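Local coordinates for DNA repair protein RAD7 (Saccharomyces cerevisiae, PDB 5ZB2) that acts in global genome nucleotide excision repair of damaged nontranscribed DNA, its leucine-rich-repeat part forming a complex with the elongin-C homologue Elc1, at residues N328-K333 / Y350-F355; V376-G381 / T396-Q401; F166-L171 / I193-L198; G186-D191 / C212-F217. One frame throughout, in Å; residues are numbered along the deposited sequence. Where two conformers were deposited one is given.

Going from the N terminus, contact 3 comes first: it joins the start of helix 168-178 to the loop before helix 199-202. Contact 4 opens within the span that contact 3 encloses, on strand 184-188, and closes beyond it on strand 210-214, so the two cross; their centres lie about 10 Å apart and Tyr-196 packs on Pro-216 and Ile-213. Contact 1 closes the loop between 328-333 and 350-355, and contact 2 follows in series, adding strand 396-398 beside 376-378. Contacts 1 and 2 touch through Leu-353 N and Asp-378 O, 2.9 Å apart. Contacts 1, 2 and 4 thus tie successive parallel strands of the leucine-rich-repeat solenoid, while contact 3 joins its helical side.

Contact 1 of 4, residues N328-K333 / Y350-F355; sequences NLNSLK and YLDLGF
Asn-330 and Asp-352 both swing CG to the far side from the backbone N (chi1 -175° in each), which sends the amide of one across the carboxylate of the other, their planes 85° apart. Asn-330 ND2 donates to Asp-352 OD1 at 3.2 Å, on the syn side but 27° out of the carboxylate plane. Asp-352 OD1 also takes Gly-354 N at 3.0 Å, closing an Asx turn. Asn-328 makes the equivalent turn in its own segment, its OD1 accepting from Asn-330 N at 2.8 Å, and lies alongside Asp-352, pointing the same way. The other end of the Asn-330 amide is held as well: OD1 receives Ser-331 OG at 2.6 Å, which fixes the flip of the group.

The backbones run in parallel register at Asn-328 and Asp-352, with Leu-329 N bonded to Asp-352 O (2.9 Å); beyond the strand, Ser-331 N bonds to Gly-354 O (2.8 Å). A side chain on Gly-354 would run into Asn-330 ND2. Leu-329 and Leu-353 lie side by side and both reach Phe-340 of helix 337-341, the hydrophobic layer expected of a leucine-rich repeat.

Asp-352 OD2 accepts a hydrogen bond from a water 2.7 Å away. Two N-H donors on OD1 and this water on OD2 are likely to favour the charged form of the buried carboxylate, although Asp-378 on the next strand would tend to oppose it.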
# COMPACT_ATOMS: atom_id res chain seq x y z
N ASN A 328 1.62 36.81 -24.80
CA ASN A 328 2.99 36.36 -25.06
C ASN A 328 3.34 36.66 -26.51
O ASN A 328 2.82 36.02 -27.42
CB ASN A 328 3.13 34.87 -24.76
CG ASN A 328 4.56 34.37 -24.91
OD1 ASN A 328 5.38 34.98 -25.61
ND2 ASN A 328 4.86 33.25 -24.27
N LEU A 329 4.23 37.64 -26.71
CA LEU A 329 4.72 38.02 -28.03
C LEU A 329 6.18 37.63 -28.23
O LEU A 329 6.85 38.18 -29.11
CB LEU A 329 4.55 39.53 -28.23
CG LEU A 329 3.14 40.08 -27.99
CD1 LEU A 329 3.17 41.60 -28.03
CD2 LEU A 329 2.14 39.54 -29.02
N ASN A 330 6.67 36.67 -27.46
CA ASN A 330 8.08 36.33 -27.43
C ASN A 330 8.60 35.98 -28.82
O ASN A 330 8.02 35.14 -29.52
CB ASN A 330 8.31 35.17 -26.47
CG ASN A 330 9.78 34.83 -26.29
OD1 ASN A 330 10.45 34.36 -27.20
ND2 ASN A 330 10.27 35.06 -25.08
N SER A 331 9.69 36.63 -29.21
CA SER A 331 10.43 36.39 -30.45
C SER A 331 9.73 36.94 -31.69
O SER A 331 10.13 36.58 -32.81
CB SER A 331 10.72 34.90 -30.68
OG SER A 331 11.41 34.34 -29.58
N LEU A 332 8.71 37.79 -31.54
CA LEU A 332 8.09 38.43 -32.70
C LEU A 332 8.97 39.59 -33.14
O LEU A 332 8.77 40.75 -32.79
CB LEU A 332 6.67 38.88 -32.39
CG LEU A 332 5.64 37.79 -32.06
CD1 LEU A 332 4.24 38.25 -32.45
CD2 LEU A 332 5.97 36.46 -32.72
N LYS A 333 9.98 39.24 -33.94
CA LYS A 333 10.97 40.21 -34.40
C LYS A 333 10.39 41.23 -35.37
O LYS A 333 10.98 42.30 -35.55
CB LYS A 333 12.14 39.49 -35.06
CG LYS A 333 13.51 39.91 -34.55
CD LYS A 333 13.80 39.35 -33.17
CE LYS A 333 15.25 39.60 -32.76
NZ LYS A 333 15.57 39.01 -31.43
N TYR A 350 0.26 40.25 -17.28
CA TYR A 350 1.53 39.65 -17.67
C TYR A 350 1.75 39.83 -19.17
O TYR A 350 0.83 39.62 -19.97
CB TYR A 350 1.58 38.15 -17.32
CG TYR A 350 2.84 37.47 -17.78
CD1 TYR A 350 4.00 37.50 -17.01
CD2 TYR A 350 2.88 36.78 -18.99
CE1 TYR A 350 5.16 36.88 -17.43
CE2 TYR A 350 4.04 36.16 -19.42
CZ TYR A 350 5.18 36.21 -18.64
OH TYR A 350 6.33 35.59 -19.06
N LEU A 351 2.97 40.21 -19.54
CA LEU A 351 3.31 40.45 -20.94
C LEU A 351 4.72 39.95 -21.20
O LEU A 351 5.68 40.44 -20.59
CB LEU A 351 3.18 41.94 -21.29
CG LEU A 351 3.48 42.34 -22.73
CD1 LEU A 351 2.50 41.70 -23.71
CD2 LEU A 351 3.46 43.86 -22.88
N ASP A 352 4.85 38.98 -22.11
CA ASP A 352 6.14 38.39 -22.46
C ASP A 352 6.62 39.04 -23.75
O ASP A 352 6.07 38.79 -24.83
CB ASP A 352 6.01 36.88 -22.61
CG ASP A 352 7.34 36.19 -22.86
OD1 ASP A 352 8.32 36.87 -23.23
OD2 ASP A 352 7.41 34.95 -22.71
N LEU A 353 7.66 39.87 -23.64
CA LEU A 353 8.26 40.53 -24.80
C LEU A 353 9.69 40.07 -25.04
O LEU A 353 10.48 40.79 -25.66
CB LEU A 353 8.22 42.05 -24.63
CG LEU A 353 6.83 42.67 -24.45
CD1 LEU A 353 6.94 44.16 -24.25
CD2 LEU A 353 5.92 42.36 -25.64
N GLY A 354 10.04 38.88 -24.57
CA GLY A 354 11.38 38.36 -24.75
C GLY A 354 11.77 38.25 -26.20
O GLY A 354 11.04 37.68 -27.02
N PHE A 355 12.94 38.79 -26.54
CA PHE A 355 13.48 38.75 -27.90
C PHE A 355 12.61 39.54 -28.88
O PHE A 355 12.61 39.26 -30.08
CB PHE A 355 13.65 37.31 -28.39
CG PHE A 355 14.66 36.53 -27.60
CD1 PHE A 355 16.01 36.65 -27.88
CD2 PHE A 355 14.26 35.66 -26.60
CE1 PHE A 355 16.95 35.93 -27.16
CE2 PHE A 355 15.19 34.94 -25.88
CZ PHE A 355 16.54 35.07 -26.16
O HOH W 1 8.14 32.53 -23.76

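Contact 2 of 4, residues V376-G381 / T396-Q401; sequences VIDVFG and TLIGRQ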
# COMPACT_ATOMS: atom_id res chain seq x y z
N VAL A 376 4.11 42.53 -14.65
CA VAL A 376 5.35 41.88 -15.06
C VAL A 376 5.51 42.00 -16.57
O VAL A 376 4.56 41.77 -17.33
CB VAL A 376 5.38 40.39 -14.64
CG1 VAL A 376 6.69 39.73 -15.07
CG2 VAL A 376 5.18 40.26 -13.13
N ILE A 377 6.72 42.37 -17.00
CA ILE A 377 7.08 42.43 -18.41
C ILE A 377 8.43 41.75 -18.57
O ILE A 377 9.43 42.20 -17.99
CB ILE A 377 7.15 43.88 -18.93
CG1 ILE A 377 5.80 44.59 -18.75
CG2 ILE A 377 7.56 43.89 -20.41
CD1 ILE A 377 5.87 46.08 -19.06
N ASP A 378 8.46 40.67 -19.35
CA ASP A 378 9.71 39.98 -19.63
C ASP A 378 10.38 40.64 -20.83
O ASP A 378 9.81 40.66 -21.93
CB ASP A 378 9.46 38.49 -19.90
CG ASP A 378 10.74 37.67 -19.88
OD1 ASP A 378 11.81 38.21 -20.23
OD2 ASP A 378 10.67 36.48 -19.49
N VAL A 379 11.57 41.19 -20.62
CA VAL A 379 12.33 41.86 -21.67
C VAL A 379 13.64 41.13 -21.95
O VAL A 379 14.58 41.72 -22.48
CB VAL A 379 12.58 43.34 -21.31
CG1 VAL A 379 11.26 44.09 -21.19
CG2 VAL A 379 13.39 43.45 -20.02
N PHE A 380 13.71 39.85 -21.62
CA PHE A 380 14.92 39.07 -21.85
C PHE A 380 15.31 39.14 -23.32
O PHE A 380 14.50 38.81 -24.20
CB PHE A 380 14.71 37.62 -21.41
CG PHE A 380 15.96 36.79 -21.46
CD1 PHE A 380 16.36 36.19 -22.64
CD2 PHE A 380 16.74 36.62 -20.33
CE1 PHE A 380 17.51 35.42 -22.69
CE2 PHE A 380 17.89 35.86 -20.37
CZ PHE A 380 18.28 35.26 -21.55
N GLY A 381 16.54 39.58 -23.59
CA GLY A 381 17.03 39.71 -24.94
C GLY A 381 16.85 41.07 -25.56
O GLY A 381 17.44 41.34 -26.62
N THR A 396 7.36 45.41 -12.53
CA THR A 396 8.69 44.83 -12.42
C THR A 396 9.10 44.25 -13.77
O THR A 396 8.28 43.62 -14.45
CB THR A 396 8.74 43.74 -11.34
OG1 THR A 396 8.03 42.58 -11.79
CG2 THR A 396 8.12 44.24 -10.05
N LEU A 397 10.35 44.45 -14.14
CA LEU A 397 10.89 43.95 -15.40
C LEU A 397 11.82 42.78 -15.12
O LEU A 397 12.74 42.88 -14.30
CB LEU A 397 11.66 45.05 -16.15
CG LEU A 397 10.89 46.33 -16.50
CD1 LEU A 397 11.78 47.27 -17.28
CD2 LEU A 397 9.62 46.02 -17.29
N ILE A 398 11.57 41.66 -15.80
CA ILE A 398 12.38 40.46 -15.67
C ILE A 398 13.12 40.24 -16.98
O ILE A 398 12.65 40.62 -18.06
CB ILE A 398 11.53 39.23 -15.29
CG1 ILE A 398 10.41 39.01 -16.31
CG2 ILE A 398 10.97 39.40 -13.89
CD1 ILE A 398 9.50 37.84 -16.02
N GLY A 399 14.30 39.62 -16.88
CA GLY A 399 15.13 39.39 -18.05
C GLY A 399 16.14 40.48 -18.31
O GLY A 399 16.53 40.68 -19.47
N ARG A 400 16.59 41.19 -17.28
CA ARG A 400 17.57 42.25 -17.45
C ARG A 400 18.96 41.65 -17.66
O ARG A 400 19.17 40.44 -17.56
CB ARG A 400 17.57 43.17 -16.22
CG ARG A 400 16.18 43.63 -15.79
CD ARG A 400 15.52 44.49 -16.85
NE ARG A 400 16.24 45.74 -17.07
CZ ARG A 400 16.10 46.83 -16.32
NH1 ARG A 400 16.80 47.92 -16.61
NH2 ARG A 400 15.27 46.84 -15.29
N GLN A 401 19.93 42.53 -17.94
CA GLN A 401 21.30 42.08 -18.11
C GLN A 401 21.85 41.46 -16.83
O GLN A 401 22.70 40.57 -16.88
CB GLN A 401 22.20 43.23 -18.56
CG GLN A 401 23.68 42.86 -18.68
CD GLN A 401 24.55 44.03 -19.09
OE1 GLN A 401 24.05 45.08 -19.51
NE2 GLN A 401 25.86 43.86 -18.98
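Ile-398 lies across Asp-378 at about a right angle and reaches on to Val-376, its CD1 3.5 Å from Val-376 CG1. Its chi1 of 56° places CG1 between the backbone N and the carbonyl carbon, and from there CG1 packs 3.7 Å from Asp-378 CB. Behind these side chains, three backbone bonds join the strands: Ile-377 N to Thr-396 O (3.2 Å), Ile-398 N to Ile-377 O (3.1 Å) and Val-379 N to Ile-398 O (2.8 Å). Ile-377 and Leu-397 lie side by side on the other face, with Leu-397 CD2 3.7 Å from Ile-377 CB.

The strand axes differ in direction by 25°, a twisted parallel pair at the C-terminal end of the leucine-rich-repeat solenoid, where 396-398 is the outermost strand within this chain. Past the strands, Asp-378 OD1 accepts from Phe-380 N at 2.9 Å in an Asx turn that bends the chain. The Phe-380 ring meets Gly-399 CA with its edge, CD2 lying 3.9 Å away; any CB on Gly-399 would collide with Phe-380 N. With an alanine here in place of Asp-378, Phe-380 N would probably lose its turn-closing acceptor, and the ring would be freer to shift off Gly-399.

Further out, Ile-364 of helix 361-370 packs on Ile-377, Val-379 and Leu-397. Strand 350-352 flanks the other edge of 376-378, Asp-352 touching Asp-378, and Lys-44 of the neighbouring Elongin-C chain packs on Thr-396.

Contact 3 of 4, residues F166-L171 / I193-L198; sequences FTDKSL and ISNYAL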
# COMPACT_ATOMS: atom_id res chain seq x y z
N PHE A 166 2.71 6.08 -24.20
CA PHE A 166 1.34 6.31 -24.64
C PHE A 166 1.34 6.22 -26.17
O PHE A 166 1.63 7.19 -26.86
CB PHE A 166 0.82 7.65 -24.15
CG PHE A 166 -0.66 7.83 -24.32
CD1 PHE A 166 -1.54 7.23 -23.44
CD2 PHE A 166 -1.17 8.59 -25.36
CE1 PHE A 166 -2.91 7.38 -23.59
CE2 PHE A 166 -2.54 8.75 -25.52
CZ PHE A 166 -3.41 8.14 -24.63
N THR A 167 1.01 5.04 -26.68
CA THR A 167 1.20 4.73 -28.09
C THR A 167 -0.07 5.03 -28.89
O THR A 167 -1.12 5.37 -28.34
CB THR A 167 1.58 3.26 -28.26
OG1 THR A 167 0.47 2.44 -27.86
CG2 THR A 167 2.79 2.93 -27.39
N ASP A 168 0.04 4.89 -30.21
CA ASP A 168 -1.13 5.01 -31.07
C ASP A 168 -2.23 4.05 -30.65
O ASP A 168 -3.42 4.41 -30.66
CB ASP A 168 -0.73 4.78 -32.53
CG ASP A 168 -0.04 5.98 -33.15
OD1 ASP A 168 -0.45 7.12 -32.86
OD2 ASP A 168 0.93 5.78 -33.92
N LYS A 169 -1.86 2.83 -30.25
CA LYS A 169 -2.86 1.89 -29.75
C LYS A 169 -3.59 2.46 -28.54
O LYS A 169 -4.81 2.32 -28.42
CB LYS A 169 -2.19 0.56 -29.39
CG LYS A 169 -3.16 -0.57 -29.10
CD LYS A 169 -2.42 -1.85 -28.73
CE LYS A 169 -3.31 -3.08 -28.90
NZ LYS A 169 -4.57 -3.00 -28.09
N SER A 170 -2.85 3.11 -27.64
CA SER A 170 -3.47 3.69 -26.45
C SER A 170 -4.42 4.81 -26.81
O SER A 170 -5.49 4.95 -26.21
CB SER A 170 -2.40 4.20 -25.49
OG SER A 170 -1.37 3.23 -25.33
N LEU A 171 -4.04 5.64 -27.78
CA LEU A 171 -4.93 6.69 -28.27
C LEU A 171 -6.21 6.10 -28.85
O LEU A 171 -7.31 6.61 -28.60
CB LEU A 171 -4.21 7.54 -29.32
CG LEU A 171 -5.04 8.64 -29.99
CD1 LEU A 171 -5.49 9.67 -28.96
CD2 LEU A 171 -4.25 9.29 -31.10
N ILE A 193 3.07 8.95 -30.65
CA ILE A 193 1.77 9.26 -31.23
C ILE A 193 1.98 9.78 -32.64
O ILE A 193 2.77 10.70 -32.87
CB ILE A 193 1.01 10.28 -30.37
CG1 ILE A 193 0.66 9.68 -29.00
CG2 ILE A 193 -0.25 10.77 -31.08
CD1 ILE A 193 -0.26 8.46 -29.03
N SER A 194 1.27 9.18 -33.60
CA SER A 194 1.26 9.68 -34.97
C SER A 194 -0.13 9.74 -35.60
O SER A 194 -0.28 10.42 -36.62
CB SER A 194 2.15 8.80 -35.86
OG SER A 194 1.53 7.55 -36.09
N ASN A 195 -1.13 9.08 -35.03
CA ASN A 195 -2.47 8.99 -35.63
C ASN A 195 -3.38 10.14 -35.18
O ASN A 195 -4.51 9.92 -34.76
CB ASN A 195 -3.09 7.64 -35.30
CG ASN A 195 -2.35 6.49 -35.94
OD1 ASN A 195 -1.27 6.67 -36.51
ND2 ASN A 195 -2.93 5.29 -35.86
N TYR A 196 -2.88 11.37 -35.30
CA TYR A 196 -3.72 12.53 -35.01
C TYR A 196 -4.91 12.61 -35.95
O TYR A 196 -5.90 13.29 -35.64
CB TYR A 196 -2.89 13.81 -35.10
CG TYR A 196 -1.78 13.89 -34.07
CD1 TYR A 196 -2.03 14.37 -32.80
CD2 TYR A 196 -0.49 13.48 -34.39
CE1 TYR A 196 -1.01 14.44 -31.85
CE2 TYR A 196 0.53 13.55 -33.45
CZ TYR A 196 0.26 14.03 -32.19
OH TYR A 196 1.28 14.10 -31.26
N ALA A 197 -4.85 11.93 -37.10
CA ALA A 197 -5.93 11.95 -38.07
C ALA A 197 -7.20 11.28 -37.55
O ALA A 197 -8.27 11.47 -38.14
CB ALA A 197 -5.48 11.27 -39.36
N LEU A 198 -7.12 10.50 -36.47
CA LEU A 198 -8.31 9.86 -35.92
C LEU A 198 -9.18 10.81 -35.12
O LEU A 198 -10.35 10.49 -34.87
CB LEU A 198 -7.91 8.67 -35.04
CG LEU A 198 -7.16 7.52 -35.71
CD1 LEU A 198 -6.71 6.50 -34.68
CD2 LEU A 198 -8.02 6.86 -36.78
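Asp-168 and Ile-193 bring the two backbones closest, CA to CA 5.1 Å, where the first turn of helix 168-178 meets an irregular loop. No backbone bond spans the gap; the loop instead turns its N-H groups of Ser-194 and Asn-195 toward the aspartate, and Asn-195 forms the centre of an inverse gamma turn.

Asp-168 OD1 takes both of them. Ser-194 N reaches Asp-168 OD1 at 2.8 Å on its syn lone pair with a nearly straight bond (171° at the hydrogen), whereas Asn-195 N meets the same OD1 at 3.0 Å from above the carboxylate plane. Ser-194 OG lies 2.9 Å from Asp-168 OD2. The Asn-195 amide is stacked on the carboxylate, the planes 15° apart.

Ile-193 supplies the apolar half. A second bend in its side chain (chi2 -62°) brings CD1 against the carbonyls just before the helix, 3.1 Å from Phe-166 O and 3.3 Å from Thr-167 O, with Phe-166 CD2 3.8 Å off. Leu-171 CD2 reaches Asn-195 O at 3.7 Å. Thr-167 OG1, at the N-cap, accepts a weak capping bond from Ser-170 N and is also hydrogen-bonded to Glu-141 OE2.

A carboxylate in the first turn of a helix, gripping the loop that leads to the next helix, here 199-202, joins neighbouring elements on the helical side of a leucine-rich-repeat solenoid.

Contact 4 of 4, residues G186-D191 / C212-F217; sequences GLSRLD and CIEYPF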
# COMPACT_ATOMS: atom_id res chain seq x y z
N GLY A 186 -6.05 16.71 -24.31
CA GLY A 186 -4.70 17.23 -24.38
C GLY A 186 -3.68 16.17 -24.74
O GLY A 186 -3.66 15.09 -24.15
N LEU A 187 -2.83 16.47 -25.72
CA LEU A 187 -1.78 15.56 -26.18
C LEU A 187 -0.51 16.38 -26.35
O LEU A 187 -0.41 17.18 -27.28
CB LEU A 187 -2.17 14.89 -27.50
CG LEU A 187 -3.50 14.12 -27.50
CD1 LEU A 187 -3.90 13.72 -28.92
CD2 LEU A 187 -3.40 12.90 -26.60
N SER A 188 0.46 16.18 -25.45
CA SER A 188 1.64 17.04 -25.41
C SER A 188 2.89 16.19 -25.23
O SER A 188 3.00 15.46 -24.24
CB SER A 188 1.53 18.06 -24.28
OG SER A 188 2.79 18.64 -23.99
N ARG A 189 3.82 16.30 -26.18
CA ARG A 189 5.12 15.65 -26.07
C ARG A 189 4.96 14.13 -25.90
O ARG A 189 5.46 13.53 -24.95
CB ARG A 189 5.94 16.25 -24.92
CG ARG A 189 6.39 17.68 -25.18
CD ARG A 189 7.39 18.15 -24.13
NE ARG A 189 7.93 19.47 -24.45
CZ ARG A 189 8.96 19.69 -25.27
NH1 ARG A 189 9.58 18.67 -25.86
NH2 ARG A 189 9.37 20.93 -25.50
N LEU A 190 4.24 13.53 -26.85
CA LEU A 190 3.99 12.09 -26.87
C LEU A 190 4.73 11.53 -28.09
O LEU A 190 4.22 11.56 -29.21
CB LEU A 190 2.50 11.81 -26.91
CG LEU A 190 1.70 12.48 -25.79
CD1 LEU A 190 0.21 12.27 -25.97
CD2 LEU A 190 2.15 11.97 -24.41
N ASP A 191 5.93 11.00 -27.85
CA ASP A 191 6.84 10.67 -28.94
C ASP A 191 6.34 9.53 -29.82
O ASP A 191 6.78 9.41 -30.97
CB ASP A 191 8.22 10.31 -28.38
CG ASP A 191 8.99 11.53 -27.87
OD1 ASP A 191 8.37 12.60 -27.68
OD2 ASP A 191 10.21 11.41 -27.67
N CYS A 212 -5.85 20.61 -26.98
CA CYS A 212 -4.44 20.94 -26.78
C CYS A 212 -3.59 19.90 -27.50
O CYS A 212 -3.73 18.70 -27.24
CB CYS A 212 -4.08 20.99 -25.29
SG CYS A 212 -5.03 22.18 -24.33
N ILE A 213 -2.72 20.37 -28.39
CA ILE A 213 -1.77 19.50 -29.09
C ILE A 213 -0.42 20.21 -29.09
O ILE A 213 -0.33 21.35 -29.57
CB ILE A 213 -2.20 19.18 -30.53
CG1 ILE A 213 -3.58 18.51 -30.56
CG2 ILE A 213 -1.15 18.30 -31.21
CD1 ILE A 213 -4.13 18.24 -31.96
N GLU A 214 0.61 19.56 -28.56
CA GLU A 214 1.92 20.19 -28.43
C GLU A 214 3.02 19.24 -28.86
O GLU A 214 3.04 18.07 -28.46
CB GLU A 214 2.17 20.65 -26.99
CG GLU A 214 1.04 21.45 -26.38
CD GLU A 214 1.40 22.02 -25.02
OE1 GLU A 214 1.97 23.12 -24.97
OE2 GLU A 214 1.12 21.35 -24.00
N TYR A 215 3.95 19.75 -29.67
CA TYR A 215 5.20 19.10 -30.03
C TYR A 215 5.00 17.66 -30.48
O TYR A 215 5.45 16.72 -29.82
CB TYR A 215 6.16 19.18 -28.84
CG TYR A 215 6.22 20.59 -28.30
CD1 TYR A 215 6.79 21.60 -29.06
CD2 TYR A 215 5.67 20.92 -27.07
CE1 TYR A 215 6.83 22.90 -28.60
CE2 TYR A 215 5.70 22.22 -26.60
CZ TYR A 215 6.28 23.21 -27.38
OH TYR A 215 6.33 24.51 -26.93
N PRO A 216 4.33 17.44 -31.61
CA PRO A 216 4.29 16.09 -32.19
C PRO A 216 5.68 15.65 -32.62
O PRO A 216 6.50 16.45 -33.05
CB PRO A 216 3.35 16.25 -33.39
CG PRO A 216 3.49 17.70 -33.77
CD PRO A 216 3.67 18.43 -32.47
N PHE A 217 5.93 14.34 -32.51
CA PHE A 217 7.25 13.81 -32.81
C PHE A 217 7.60 14.02 -34.28
O PHE A 217 8.66 14.55 -34.62
CB PHE A 217 7.33 12.33 -32.44
CG PHE A 217 8.72 11.78 -32.47
CD1 PHE A 217 9.63 12.10 -31.47
CD2 PHE A 217 9.12 10.94 -33.49
CE1 PHE A 217 10.91 11.59 -31.50
CE2 PHE A 217 10.40 10.42 -33.52
CZ PHE A 217 11.30 10.75 -32.53
O HOH W 2 3.68 12.98 -31.49
O HOH W 3 2.91 15.06 -28.80
O HOH W 4 7.28 14.13 -29.38
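Arg-189 and Tyr-215 meet just past the ends of two parallel strands that run only 7° apart. Backbone bonds come in a ladder: Leu-187 N to Cys-212 O (2.8 Å), Glu-214 N to Leu-187 O (2.9 Å) and Arg-189 N to Glu-214 O (3.0 Å). Gly-186, Leu-187 and Ser-188 thereby sit beside Cys-212, Ile-213 and Glu-214.

Contacts of flat groups come second. Arg-189 and Tyr-215 both adopt left-handed backbone angles, and the arginine chain, extended from CG to NE, lays its guanidinium over one face of the ring. Arg-189 CZ stands 4.3 Å from the Tyr-215 ring centroid, 26° off the normal, with the planes 25° apart: a cation-pi stack. Phe-217 packs on Asp-191 without stacking, its CB 3.3 Å from Asp-191 O.

Polar side chains make up the third. On the face opposite Leu-187 and Ile-213, Glu-214 OE2 lies 3.2 Å from Ser-188 OG, while OE1 accepts from Asn-244 ND2 of the next strand. An alanine at Glu-214 is likely to leave the Asn-244 amide without this acceptor and Ser-188 OG without the carboxylate oxygen beside it.

Waters carry the pairing on where direct bonds stop. One, 2.5 Å from Asp-191 OD1, donates to it and to Tyr-215 O. Another accepts from Leu-190 N near Glu-214 O and a third from Phe-217 N near Leu-190 O, though other acceptors compete for their protons. These leucine-rich-repeat strands thus pass from direct bonds to water bridges at the turn, where the electron-rich face of Tyr-215 would be expected to favour the positive guanidinium over it.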